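Local atomic coordinates of protein VMS1 (Saccharomyces cerevisiae, PDB entry 5WHG), a protein that cleaves polypeptidyl-tRNAs as an endonuclease downstream of ribosome-associated quality control, releasing incompletely synthesized polypeptides for degradation. Residues A[177-182]-A[358-363]; A[209-214]-A[324-329]; A[216-221]-A[294-299]; A[344-347]-A[352-355]. One frame throughout, in Å; residues are numbered along the deposited sequence.

Contact 1 (A[177-182]-A[358-363]); sequences AIYKSL and WCELSY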
loop_
_atom_site.group_PDB
_atom_site.type_symbol
_atom_site.label_atom_id
_atom_site.label_comp_id
_atom_site.label_asym_id
_atom_site.label_seq_id
_atom_site.Cartn_x
_atom_site.Cartn_y
_atom_site.Cartn_z
ATOM N N ALA A 177 -11.675 -4.180 12.311
ATOM C CA ALA A 177 -10.338 -4.757 12.336
ATOM C C ALA A 177 -9.488 -4.138 11.236
ATOM O O ALA A 177 -9.990 -3.862 10.140
ATOM C CB ALA A 177 -10.395 -6.277 12.160
ATOM N N ILE A 178 -8.204 -3.918 11.542
ATOM C CA ILE A 178 -7.225 -3.380 10.599
ATOM C C ILE A 178 -5.926 -4.176 10.739
ATOM O O ILE A 178 -5.557 -4.586 11.846
ATOM C CB ILE A 178 -6.990 -1.873 10.844
ATOM C CG1 ILE A 178 -6.017 -1.289 9.820
ATOM C CG2 ILE A 178 -6.430 -1.632 12.235
ATOM C CD1 ILE A 178 -5.894 0.223 9.913
ATOM N N TYR A 179 -5.234 -4.407 9.618
ATOM C CA TYR A 179 -4.034 -5.249 9.628
ATOM C C TYR A 179 -2.868 -4.571 10.346
ATOM O O TYR A 179 -2.528 -3.418 10.049
ATOM C CB TYR A 179 -3.601 -5.600 8.205
ATOM C CG TYR A 179 -4.317 -6.765 7.586
ATOM C CD1 TYR A 179 -4.056 -8.055 8.000
ATOM C CD2 TYR A 179 -5.240 -6.579 6.572
ATOM C CE1 TYR A 179 -4.706 -9.141 7.434
ATOM C CE2 TYR A 179 -5.907 -7.662 5.995
ATOM C CZ TYR A 179 -5.635 -8.943 6.433
ATOM O OH TYR A 179 -6.286 -10.031 5.869
ATOM N N LYS A 180 -2.230 -5.309 11.266
ATOM C CA LYS A 180 -1.084 -4.772 12.004
ATOM C C LYS A 180 0.053 -4.374 11.073
ATOM O O LYS A 180 0.780 -3.411 11.354
ATOM C CB LYS A 180 -0.583 -5.797 13.022
ATOM C CG LYS A 180 -1.441 -5.930 14.260
ATOM C CD LYS A 180 -1.315 -7.305 14.907
ATOM C CE LYS A 180 0.026 -7.507 15.587
ATOM N NZ LYS A 180 0.006 -8.732 16.443
ATOM N N SER A 181 0.218 -5.107 9.965
ATOM C CA SER A 181 1.256 -4.813 8.987
ATOM C C SER A 181 1.206 -3.379 8.467
ATOM O O SER A 181 2.233 -2.850 8.025
ATOM C CB SER A 181 1.137 -5.785 7.820
ATOM O OG SER A 181 1.395 -7.095 8.266
ATOM N N LEU A 182 0.030 -2.737 8.495
ATOM C CA LEU A 182 -0.088 -1.385 7.950
ATOM C C LEU A 182 0.617 -0.353 8.811
ATOM O O LEU A 182 0.967 0.719 8.306
ATOM C CB LEU A 182 -1.553 -0.977 7.807
ATOM C CG LEU A 182 -2.390 -1.372 6.592
ATOM C CD1 LEU A 182 -3.650 -0.527 6.593
ATOM C CD2 LEU A 182 -1.614 -1.187 5.290
ATOM N N TRP A 358 -4.263 -4.867 -2.331
ATOM C CA TRP A 358 -4.370 -3.521 -1.772
ATOM C C TRP A 358 -5.734 -3.294 -1.130
ATOM O O TRP A 358 -5.823 -2.784 -0.010
ATOM C CB TRP A 358 -4.104 -2.451 -2.833
ATOM C CG TRP A 358 -4.123 -1.071 -2.227
ATOM C CD1 TRP A 358 -4.997 -0.056 -2.506
ATOM C CD2 TRP A 358 -3.246 -0.573 -1.203
ATOM N NE1 TRP A 358 -4.708 1.051 -1.734
ATOM C CE2 TRP A 358 -3.644 0.760 -0.921
ATOM C CE3 TRP A 358 -2.164 -1.123 -0.501
ATOM C CZ2 TRP A 358 -2.989 1.558 0.037
ATOM C CZ3 TRP A 358 -1.518 -0.333 0.457
ATOM C CH2 TRP A 358 -1.935 1.002 0.711
ATOM N N CYS A 359 -6.812 -3.659 -1.826
ATOM C CA CYS A 359 -8.137 -3.471 -1.236
ATOM C C CYS A 359 -8.278 -4.275 0.046
ATOM O O CYS A 359 -8.918 -3.822 1.000
ATOM C CB CYS A 359 -9.237 -3.853 -2.221
ATOM S SG CYS A 359 -9.433 -2.713 -3.604
ATOM N N GLU A 360 -7.661 -5.459 0.090
ATOM C CA GLU A 360 -7.641 -6.285 1.297
ATOM C C GLU A 360 -6.859 -5.640 2.448
ATOM O O GLU A 360 -7.151 -5.920 3.614
ATOM C CB GLU A 360 -7.055 -7.654 0.962
ATOM C CG GLU A 360 -6.930 -8.588 2.133
ATOM C CD GLU A 360 -8.247 -8.781 2.839
ATOM O OE1 GLU A 360 -8.250 -8.742 4.087
ATOM O OE2 GLU A 360 -9.278 -8.954 2.144
ATOM N N LEU A 361 -5.855 -4.801 2.165
ATOM C CA LEU A 361 -5.124 -4.139 3.247
ATOM C C LEU A 361 -5.725 -2.797 3.660
ATOM O O LEU A 361 -5.530 -2.362 4.805
ATOM C CB LEU A 361 -3.664 -3.895 2.850
ATOM C CG LEU A 361 -2.639 -5.025 2.725
ATOM C CD1 LEU A 361 -1.529 -4.604 1.763
ATOM C CD2 LEU A 361 -2.052 -5.368 4.082
ATOM N N SER A 362 -6.453 -2.136 2.770
ATOM C CA SER A 362 -6.747 -0.728 2.939
ATOM C C SER A 362 -8.179 -0.445 3.379
ATOM O O SER A 362 -8.540 0.728 3.541
ATOM C CB SER A 362 -6.426 0.013 1.632
ATOM O OG SER A 362 -7.185 -0.505 0.551
ATOM N N TYR A 363 -9.001 -1.470 3.600
ATOM C CA TYR A 363 -10.368 -1.293 4.087
ATOM C C TYR A 363 -10.525 -1.990 5.430
ATOM O O TYR A 363 -10.047 -3.117 5.616
ATOM C CB TYR A 363 -11.409 -1.845 3.105
ATOM C CG TYR A 363 -11.576 -1.003 1.866
ATOM C CD1 TYR A 363 -10.724 -1.166 0.771
ATOM C CD2 TYR A 363 -12.593 -0.048 1.778
ATOM C CE1 TYR A 363 -10.867 -0.397 -0.365
ATOM C CE2 TYR A 363 -12.752 0.725 0.635
ATOM C CZ TYR A 363 -11.879 0.547 -0.429
ATOM O OH TYR A 363 -12.014 1.306 -1.565
HETATM O O HOH W 1 -6.388 -3.849 7.274
#
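Glu360 reaches the 177-182 segment with its carboxylate: Tyr179 OH donates a hydrogen bond of 2.9 Å to Glu360 OE1. The acid chain leaves with CG anti to the backbone N (chi1 178°) and then bends at chi2, which turns the carboxylate back to the phenol. The hydroxyl comes in on the anti side of OE1, 33° out of the carboxylate plane, and the ring stands nearly upright to that plane, at 80°. Lys365 forms a salt bridge with the same oxygen, so OE1 has two partners. Glu360 also places its backbone O in plane at the edge of the Tyr179 ring, 3.2 Å from CE2. A phenylalanine in place of Tyr179 would probably leave Glu360 OE1 without its hydroxyl donor, with Lys365 alone remaining of the two partners described.

Leu361 follows, its CD2 lying 4.2 Å from Tyr179 CD2 while its CB faces Leu182 CD2. Here the C-terminal turn of helix 351-362, in the VLRF1 region, meets the end of strand 176-179 and the 3-10 turn behind it, joining this helix to the small antiparallel sheet; Phe314 of the mixed sheet touches both leucines. A bridging water adds a polar link, accepting from Tyr179 N at 2.7 Å and donating to Leu361 O at 3.0 Å. Ser362 turns from the contact, and its OG donates to Trp358 O over 2.7 Å from above the carbonyl plane.

Contact 2 (A[209-214]-A[324-329]); sequences ALFMVG and KIFTDN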
loop_
_atom_site.group_PDB
_atom_site.type_symbol
_atom_site.label_atom_id
_atom_site.label_comp_id
_atom_site.label_asym_id
_atom_site.label_seq_id
_atom_site.Cartn_x
_atom_site.Cartn_y
_atom_site.Cartn_z
ATOM N N ALA A 209 4.378 0.550 -1.819
ATOM C CA ALA A 209 4.760 -0.302 -2.944
ATOM C C ALA A 209 4.192 -1.717 -2.780
ATOM O O ALA A 209 3.950 -2.176 -1.665
ATOM C CB ALA A 209 6.291 -0.336 -3.101
ATOM N N LEU A 210 3.953 -2.399 -3.903
ATOM C CA LEU A 210 3.432 -3.766 -3.893
ATOM C C LEU A 210 4.176 -4.615 -4.920
ATOM O O LEU A 210 4.263 -4.245 -6.095
ATOM C CB LEU A 210 1.928 -3.797 -4.187
ATOM C CG LEU A 210 0.985 -2.826 -3.453
ATOM C CD1 LEU A 210 -0.410 -2.829 -4.100
ATOM C CD2 LEU A 210 0.842 -3.202 -2.025
ATOM N N PHE A 211 4.695 -5.758 -4.472
ATOM C CA PHE A 211 5.512 -6.657 -5.278
ATOM C C PHE A 211 5.118 -8.102 -4.992
ATOM O O PHE A 211 5.057 -8.514 -3.829
ATOM C CB PHE A 211 7.003 -6.439 -4.979
ATOM C CG PHE A 211 7.521 -5.093 -5.440
ATOM C CD1 PHE A 211 7.658 -4.818 -6.805
ATOM C CD2 PHE A 211 7.860 -4.103 -4.524
ATOM C CE1 PHE A 211 8.125 -3.586 -7.248
ATOM C CE2 PHE A 211 8.340 -2.861 -4.956
ATOM C CZ PHE A 211 8.470 -2.597 -6.320
HETATM N N MSE A 212 4.832 -8.859 -6.050
HETATM C CA MSE A 212 4.717 -10.301 -5.963
HETATM C C MSE A 212 5.520 -10.977 -7.063
HETATM O O MSE A 212 5.448 -10.575 -8.217
HETATM C CB MSE A 212 3.269 -10.747 -6.086
HETATM C CG MSE A 212 2.309 -10.131 -5.123
HETATM SE SE MSE A 212 0.491 -10.612 -5.669
HETATM C CE MSE A 212 -0.506 -9.372 -4.545
ATOM N N VAL A 213 6.267 -12.022 -6.721
ATOM C CA VAL A 213 7.028 -12.796 -7.695
ATOM C C VAL A 213 6.797 -14.260 -7.384
ATOM O O VAL A 213 6.588 -14.641 -6.230
ATOM C CB VAL A 213 8.545 -12.457 -7.681
ATOM C CG1 VAL A 213 9.166 -12.825 -6.366
ATOM C CG2 VAL A 213 9.285 -13.158 -8.792
ATOM N N GLY A 214 6.804 -15.082 -8.423
ATOM C CA GLY A 214 6.718 -16.507 -8.199
ATOM C C GLY A 214 6.437 -17.275 -9.467
ATOM O O GLY A 214 5.597 -16.868 -10.279
ATOM N N LYS A 324 15.411 -13.013 -2.209
ATOM C CA LYS A 324 16.721 -12.399 -2.341
ATOM C C LYS A 324 16.791 -11.425 -3.517
ATOM O O LYS A 324 17.688 -10.581 -3.548
ATOM C CB LYS A 324 17.779 -13.499 -2.473
ATOM C CG LYS A 324 19.210 -13.042 -2.238
ATOM C CD LYS A 324 20.199 -14.118 -2.667
ATOM C CE LYS A 324 21.625 -13.590 -2.677
ATOM N NZ LYS A 324 22.615 -14.647 -3.035
ATOM N N ILE A 325 15.853 -11.500 -4.470
ATOM C CA ILE A 325 15.902 -10.620 -5.638
ATOM C C ILE A 325 15.710 -9.165 -5.235
ATOM O O ILE A 325 16.218 -8.255 -5.903
ATOM C CB ILE A 325 14.849 -11.034 -6.685
ATOM C CG1 ILE A 325 15.074 -12.467 -7.160
ATOM C CG2 ILE A 325 14.864 -10.087 -7.888
ATOM C CD1 ILE A 325 14.050 -12.910 -8.165
ATOM N N PHE A 326 14.999 -8.912 -4.143
ATOM C CA PHE A 326 14.623 -7.546 -3.819
ATOM C C PHE A 326 15.656 -6.813 -2.976
ATOM O O PHE A 326 15.545 -5.586 -2.826
ATOM C CB PHE A 326 13.256 -7.541 -3.121
ATOM C CG PHE A 326 12.144 -7.967 -4.016
ATOM C CD1 PHE A 326 11.850 -9.320 -4.187
ATOM C CD2 PHE A 326 11.416 -7.027 -4.724
ATOM C CE1 PHE A 326 10.835 -9.742 -5.048
ATOM C CE2 PHE A 326 10.386 -7.433 -5.574
ATOM C CZ PHE A 326 10.102 -8.802 -5.734
ATOM N N THR A 327 16.657 -7.525 -2.442
ATOM C CA THR A 327 17.655 -6.939 -1.544
ATOM C C THR A 327 19.092 -7.241 -1.921
ATOM O O THR A 327 19.995 -6.576 -1.401
ATOM C CB THR A 327 17.444 -7.425 -0.106
ATOM O OG1 THR A 327 17.530 -8.863 -0.076
ATOM C CG2 THR A 327 16.093 -6.935 0.431
ATOM N N ASP A 328 19.338 -8.235 -2.768
ATOM C CA ASP A 328 20.675 -8.562 -3.239
ATOM C C ASP A 328 21.176 -7.460 -4.168
ATOM O O ASP A 328 20.909 -7.497 -5.369
ATOM C CB ASP A 328 20.632 -9.930 -3.929
ATOM C CG ASP A 328 21.939 -10.326 -4.586
ATOM O OD1 ASP A 328 22.934 -9.568 -4.562
ATOM O OD2 ASP A 328 21.957 -11.440 -5.146
ATOM N N ASN A 329 21.875 -6.466 -3.617
ATOM C CA ASN A 329 22.594 -5.465 -4.409
ATOM C C ASN A 329 21.638 -4.599 -5.237
ATOM O O ASN A 329 21.853 -4.357 -6.426
ATOM C CB ASN A 329 23.639 -6.142 -5.302
ATOM C CG ASN A 329 24.762 -5.214 -5.693
ATOM O OD1 ASN A 329 25.154 -4.345 -4.916
ATOM N ND2 ASN A 329 25.291 -5.392 -6.902
#
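Phe211 and Phe326 share almost the same first torsion, each with CG anti to its carbonyl carbon (chi1 -68° in Phe211), and this directs the two rings at each other from strand and loop. Val213, two residues further along the strand, sets CG1 between its backbone N and carbonyl carbon (chi1 64°), bringing that methyl to Phe326 as well. The far end of the Phe326 ring thus reaches two side chains on one face of the strand. Its CE2 lies 3.6 Å from Phe211 CB and 3.7 Å from Phe211 CG, while its CE1 meets Val213 CG1 at 3.7 Å. The methyl approaches in the plane of the Phe326 ring, at its edge. Between the two aromatic rings the meeting is oblique: the centroids are 5.6 Å apart and the planes inclined at 52°.

Strand 207-214 belongs to the mixed sheet of the VLRF1 domain, and Phe211 and Val213 project from the face that also packs on helix 292-302, through Leu300 and Ile296. The intervening Met212, a selenomethionine, turns to the other face, where helix 351-362 lies, as expected of an alpha/beta domain with helices on both sides of its sheet. The loop that carries Phe326 is closed by a backbone hydrogen bond from Asp328 N to Lys324 O, 3.0 Å long. Asp328 OD2 forms a salt bridge with Lys293 of helix 292-302.

Contact 3 (A[216-221]-A[294-299]); sequences GHFAGA and TDIQGV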
loop_
_atom_site.group_PDB
_atom_site.type_symbol
_atom_site.label_atom_id
_atom_site.label_comp_id
_atom_site.label_asym_id
_atom_site.label_seq_id
_atom_site.Cartn_x
_atom_site.Cartn_y
_atom_site.Cartn_z
ATOM N N GLY A 216 8.209 -17.584 -12.099
ATOM C CA GLY A 216 8.607 -16.888 -13.301
ATOM C C GLY A 216 7.800 -15.649 -13.596
ATOM O O GLY A 216 8.145 -14.918 -14.535
ATOM N N HIS A 217 6.748 -15.389 -12.814
ATOM C CA HIS A 217 5.893 -14.218 -12.961
ATOM C C HIS A 217 6.271 -13.142 -11.956
ATOM O O HIS A 217 6.609 -13.432 -10.798
ATOM C CB HIS A 217 4.410 -14.560 -12.764
ATOM C CG HIS A 217 3.891 -15.601 -13.703
ATOM N ND1 HIS A 217 3.480 -15.308 -14.988
ATOM C CD2 HIS A 217 3.697 -16.934 -13.539
ATOM C CE1 HIS A 217 3.073 -16.418 -15.579
ATOM N NE2 HIS A 217 3.191 -17.417 -14.721
ATOM N N PHE A 218 6.164 -11.894 -12.399
ATOM C CA PHE A 218 6.353 -10.726 -11.557
ATOM C C PHE A 218 5.201 -9.766 -11.802
ATOM O O PHE A 218 4.715 -9.649 -12.931
ATOM C CB PHE A 218 7.692 -10.043 -11.868
ATOM C CG PHE A 218 7.859 -8.720 -11.211
ATOM C CD1 PHE A 218 8.302 -8.635 -9.882
ATOM C CD2 PHE A 218 7.577 -7.544 -11.903
ATOM C CE1 PHE A 218 8.474 -7.386 -9.254
ATOM C CE2 PHE A 218 7.742 -6.283 -11.278
ATOM C CZ PHE A 218 8.192 -6.209 -9.949
ATOM N N ALA A 219 4.752 -9.109 -10.735
ATOM C CA ALA A 219 3.911 -7.918 -10.802
ATOM C C ALA A 219 4.329 -6.957 -9.690
ATOM O O ALA A 219 4.436 -7.358 -8.528
ATOM C CB ALA A 219 2.429 -8.258 -10.669
ATOM N N GLY A 220 4.578 -5.699 -10.049
ATOM C CA GLY A 220 4.841 -4.669 -9.071
ATOM C C GLY A 220 4.002 -3.439 -9.359
ATOM O O GLY A 220 3.555 -3.216 -10.487
ATOM N N ALA A 221 3.774 -2.646 -8.306
ATOM C CA ALA A 221 3.068 -1.381 -8.469
ATOM C C ALA A 221 3.462 -0.407 -7.365
ATOM O O ALA A 221 3.837 -0.817 -6.265
ATOM C CB ALA A 221 1.554 -1.601 -8.484
ATOM N N THR A 294 17.560 -9.601 -12.898
ATOM C CA THR A 294 17.988 -8.321 -13.456
ATOM C C THR A 294 16.784 -7.499 -13.910
ATOM O O THR A 294 16.722 -6.290 -13.637
ATOM C CB THR A 294 18.997 -8.518 -14.604
ATOM O OG1 THR A 294 18.405 -9.289 -15.645
ATOM C CG2 THR A 294 20.216 -9.256 -14.126
ATOM N N ASP A 295 15.815 -8.137 -14.585
ATOM C CA ASP A 295 14.548 -7.473 -14.911
ATOM C C ASP A 295 13.944 -6.769 -13.697
ATOM O O ASP A 295 13.503 -5.618 -13.791
ATOM C CB ASP A 295 13.536 -8.479 -15.468
ATOM C CG ASP A 295 13.899 -8.965 -16.861
ATOM O OD1 ASP A 295 14.294 -8.133 -17.705
ATOM O OD2 ASP A 295 13.792 -10.182 -17.114
ATOM N N ILE A 296 13.895 -7.451 -12.550
ATOM C CA ILE A 296 13.232 -6.853 -11.396
ATOM C C ILE A 296 14.110 -5.782 -10.780
ATOM O O ILE A 296 13.630 -4.708 -10.395
ATOM C CB ILE A 296 12.848 -7.931 -10.365
ATOM C CG1 ILE A 296 11.640 -8.734 -10.853
ATOM C CG2 ILE A 296 12.564 -7.296 -8.998
ATOM C CD1 ILE A 296 11.480 -10.089 -10.172
ATOM N N GLN A 297 15.415 -6.040 -10.695
ATOM C CA GLN A 297 16.303 -4.991 -10.233
ATOM C C GLN A 297 16.225 -3.763 -11.130
ATOM O O GLN A 297 16.448 -2.643 -10.661
ATOM C CB GLN A 297 17.716 -5.534 -10.127
ATOM C CG GLN A 297 17.787 -6.500 -8.983
ATOM C CD GLN A 297 19.165 -7.027 -8.705
ATOM O OE1 GLN A 297 19.407 -7.542 -7.621
ATOM N NE2 GLN A 297 20.071 -6.937 -9.687
ATOM N N GLY A 298 15.875 -3.945 -12.403
ATOM C CA GLY A 298 15.634 -2.796 -13.263
ATOM C C GLY A 298 14.408 -1.995 -12.865
ATOM O O GLY A 298 14.432 -0.759 -12.889
ATOM N N VAL A 299 13.311 -2.679 -12.528
ATOM C CA VAL A 299 12.115 -1.974 -12.070
ATOM C C VAL A 299 12.399 -1.248 -10.766
ATOM O O VAL A 299 11.915 -0.136 -10.550
ATOM C CB VAL A 299 10.923 -2.935 -11.908
ATOM C CG1 VAL A 299 9.718 -2.171 -11.357
ATOM C CG2 VAL A 299 10.568 -3.601 -13.222
#
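The Phe218 ring receives Ile296 over one face: CG1 of the isoleucine sits 3.5 Å above the ring plane, displaced toward the rim. The approach is a CH-pi contact, with Ile296 CG1 3.8 Å from the ring centroid and 26° off the normal. The rest of the side chain spreads over the ring, Ile296 CD1 at the end of the same branch coming within 3.5 Å of Phe218 CD1 and the CG2 methyl within 4.1 Å of Phe218 CE1. Val299, one helical turn on, makes a lighter and oblique contact, its CG2 lying 4.4 Å from Phe218 CE2. The ring also stacks with Phe254 of strand 247-255, the neighbouring strand of the sheet.

Helix 292-302 lies against the mixed sheet of the VLRF1 domain here, with Ile296 and Val299 turned to strand 217-224. Strands 247-255 and 217-224 run antiparallel beneath it, and the chain between strand 247-255 and this helix includes Gln267, the inferred active-site residue, in a part that is not modelled. Phe218 gets to the helix with CG anti to the backbone N (chi1 170°), a setting that lays the ring along its own strand above Gly220. A CB on that glycine would fall only 2.8 Å from Phe218 CZ, in the volume the phenyl group takes up. Asp295 flanks the apolar patch, and its OD2 forms a salt bridge with Arg256.

Contact 4 (A[344-347]-A[352-355]); sequences FTTN and LELK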
loop_
_atom_site.group_PDB
_atom_site.type_symbol
_atom_site.label_atom_id
_atom_site.label_comp_id
_atom_site.label_asym_id
_atom_site.label_seq_id
_atom_site.Cartn_x
_atom_site.Cartn_y
_atom_site.Cartn_z
ATOM N N PHE A 344 -1.695 -12.108 4.312
ATOM C CA PHE A 344 -2.716 -13.027 3.828
ATOM C C PHE A 344 -2.198 -13.662 2.553
ATOM O O PHE A 344 -1.392 -13.062 1.840
ATOM C CB PHE A 344 -4.034 -12.306 3.559
ATOM C CG PHE A 344 -3.842 -10.970 2.948
ATOM C CD1 PHE A 344 -3.576 -10.852 1.593
ATOM C CD2 PHE A 344 -3.867 -9.829 3.736
ATOM C CE1 PHE A 344 -3.359 -9.614 1.026
ATOM C CE2 PHE A 344 -3.657 -8.588 3.181
ATOM C CZ PHE A 344 -3.401 -8.475 1.819
ATOM N N THR A 345 -2.662 -14.876 2.266
ATOM C CA THR A 345 -2.225 -15.523 1.036
ATOM C C THR A 345 -2.705 -14.741 -0.178
ATOM O O THR A 345 -3.708 -14.020 -0.134
ATOM C CB THR A 345 -2.726 -16.957 0.952
ATOM O OG1 THR A 345 -4.155 -16.942 0.889
ATOM C CG2 THR A 345 -2.267 -17.738 2.164
ATOM N N THR A 346 -1.969 -14.896 -1.273
ATOM C CA THR A 346 -2.242 -14.182 -2.510
ATOM C C THR A 346 -1.999 -15.114 -3.685
ATOM O O THR A 346 -1.301 -16.124 -3.566
ATOM C CB THR A 346 -1.376 -12.929 -2.628
ATOM O OG1 THR A 346 -0.046 -13.241 -2.200
ATOM C CG2 THR A 346 -1.935 -11.829 -1.742
ATOM N N ASN A 347 -2.567 -14.748 -4.836
ATOM C CA ASN A 347 -2.630 -15.642 -5.989
ATOM C C ASN A 347 -1.439 -15.520 -6.929
ATOM O O ASN A 347 -0.287 -15.533 -6.489
ATOM C CB ASN A 347 -3.917 -15.391 -6.768
ATOM C CG ASN A 347 -5.102 -16.100 -6.163
ATOM O OD1 ASN A 347 -5.512 -17.157 -6.652
ATOM N ND2 ASN A 347 -5.657 -15.533 -5.085
ATOM N N LEU A 352 -4.108 -7.140 -11.451
ATOM C CA LEU A 352 -5.380 -7.212 -10.752
ATOM C C LEU A 352 -5.188 -7.820 -9.366
ATOM O O LEU A 352 -5.807 -7.374 -8.395
ATOM C CB LEU A 352 -6.401 -7.992 -11.583
ATOM C CG LEU A 352 -7.769 -8.075 -10.902
ATOM C CD1 LEU A 352 -8.704 -6.893 -11.246
ATOM C CD2 LEU A 352 -8.414 -9.404 -11.192
ATOM N N GLU A 353 -4.278 -8.792 -9.243
ATOM C CA GLU A 353 -4.001 -9.382 -7.934
ATOM C C GLU A 353 -3.338 -8.381 -6.983
ATOM O O GLU A 353 -3.586 -8.423 -5.775
ATOM C CB GLU A 353 -3.132 -10.633 -8.101
ATOM C CG GLU A 353 -2.703 -11.285 -6.791
ATOM C CD GLU A 353 -3.873 -11.700 -5.887
ATOM O OE1 GLU A 353 -4.743 -12.490 -6.333
ATOM O OE2 GLU A 353 -3.908 -11.230 -4.720
ATOM N N LEU A 354 -2.492 -7.489 -7.502
ATOM C CA LEU A 354 -1.961 -6.402 -6.687
ATOM C C LEU A 354 -3.084 -5.506 -6.155
ATOM O O LEU A 354 -3.030 -5.040 -5.005
ATOM C CB LEU A 354 -0.951 -5.595 -7.513
ATOM C CG LEU A 354 0.360 -6.316 -7.881
ATOM C CD1 LEU A 354 1.329 -5.408 -8.599
ATOM C CD2 LEU A 354 1.049 -6.928 -6.657
ATOM N N LYS A 355 -4.121 -5.266 -6.972
ATOM C CA LYS A 355 -5.252 -4.457 -6.522
ATOM C C LYS A 355 -6.103 -5.209 -5.499
ATOM O O LYS A 355 -6.621 -4.606 -4.549
ATOM C CB LYS A 355 -6.119 -4.042 -7.711
ATOM C CG LYS A 355 -5.433 -3.257 -8.810
ATOM C CD LYS A 355 -6.485 -2.645 -9.740
ATOM C CE LYS A 355 -5.867 -1.656 -10.726
ATOM N NZ LYS A 355 -6.920 -0.868 -11.429
#
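Glu353 extends its side chain toward the 344-347 loop and meets Asn347 at about a right angle, although the flat ends of the two chains are turned much alike, with amide and carboxylate planes only 22° apart. The two carboxylate oxygens divide the loop between them. OE1 of Glu353 lies beside Asn347 CB, with Asn347 ND2 at 3.4 Å, and the backbone N of Asn347 is 3.5 Å from the same oxygen. OE2 turns to the preceding residue, where Thr346 CG2 lies 3.6 Å away, the two side chains meeting at an oblique angle. A kink at chi2 (58°) folds the Glu353 chain round and sets its carboxylate before the loop.

The contact joins the first turn of helix 351-362 to the irregular chain that leads into it from strand 339-340. Glu353 N is hydrogen-bonded to Thr350 OG1 just ahead of the helix, and the negative charge of a carboxylate so placed is likely to be stabilised by the nearby N-terminal end of the helix. With an alanine here the carboxylate would be gone, which would probably open a gap between helix and loop where it now lies against Thr346 and Asn347. Thr346, by contrast, directs its hydroxyl to another partner: OG1, set between its backbone N and carbonyl carbon (chi1 42°), is hydrogen-bonded to Arg316 NE. Met212 of strand 207-214 packs against both Thr346 and Glu353.

From the N terminus, 177-182 opens contact 1, whose loop closes only at 358-363 and encloses the other three. Contact 2 opens next at 209-214, and contact 3 opens at 216-221 on the adjoining strand; contact 3 closes first, at 294-299, nested within the loop that contact 2 closes at 324-329. Contact 4 follows in series, a short closure from 344-347 to 352-355. None cross. Contacts 2 and 3 bind helix 292-302 and the loop after helix 320-323 to one face of the mixed sheet. Contacts 1 and 4 share helix 351-362 on its other face, contact 1 extending to the small antiparallel sheet, and Phe344 bridges the two by packing on Tyr179, Glu360 and Leu361.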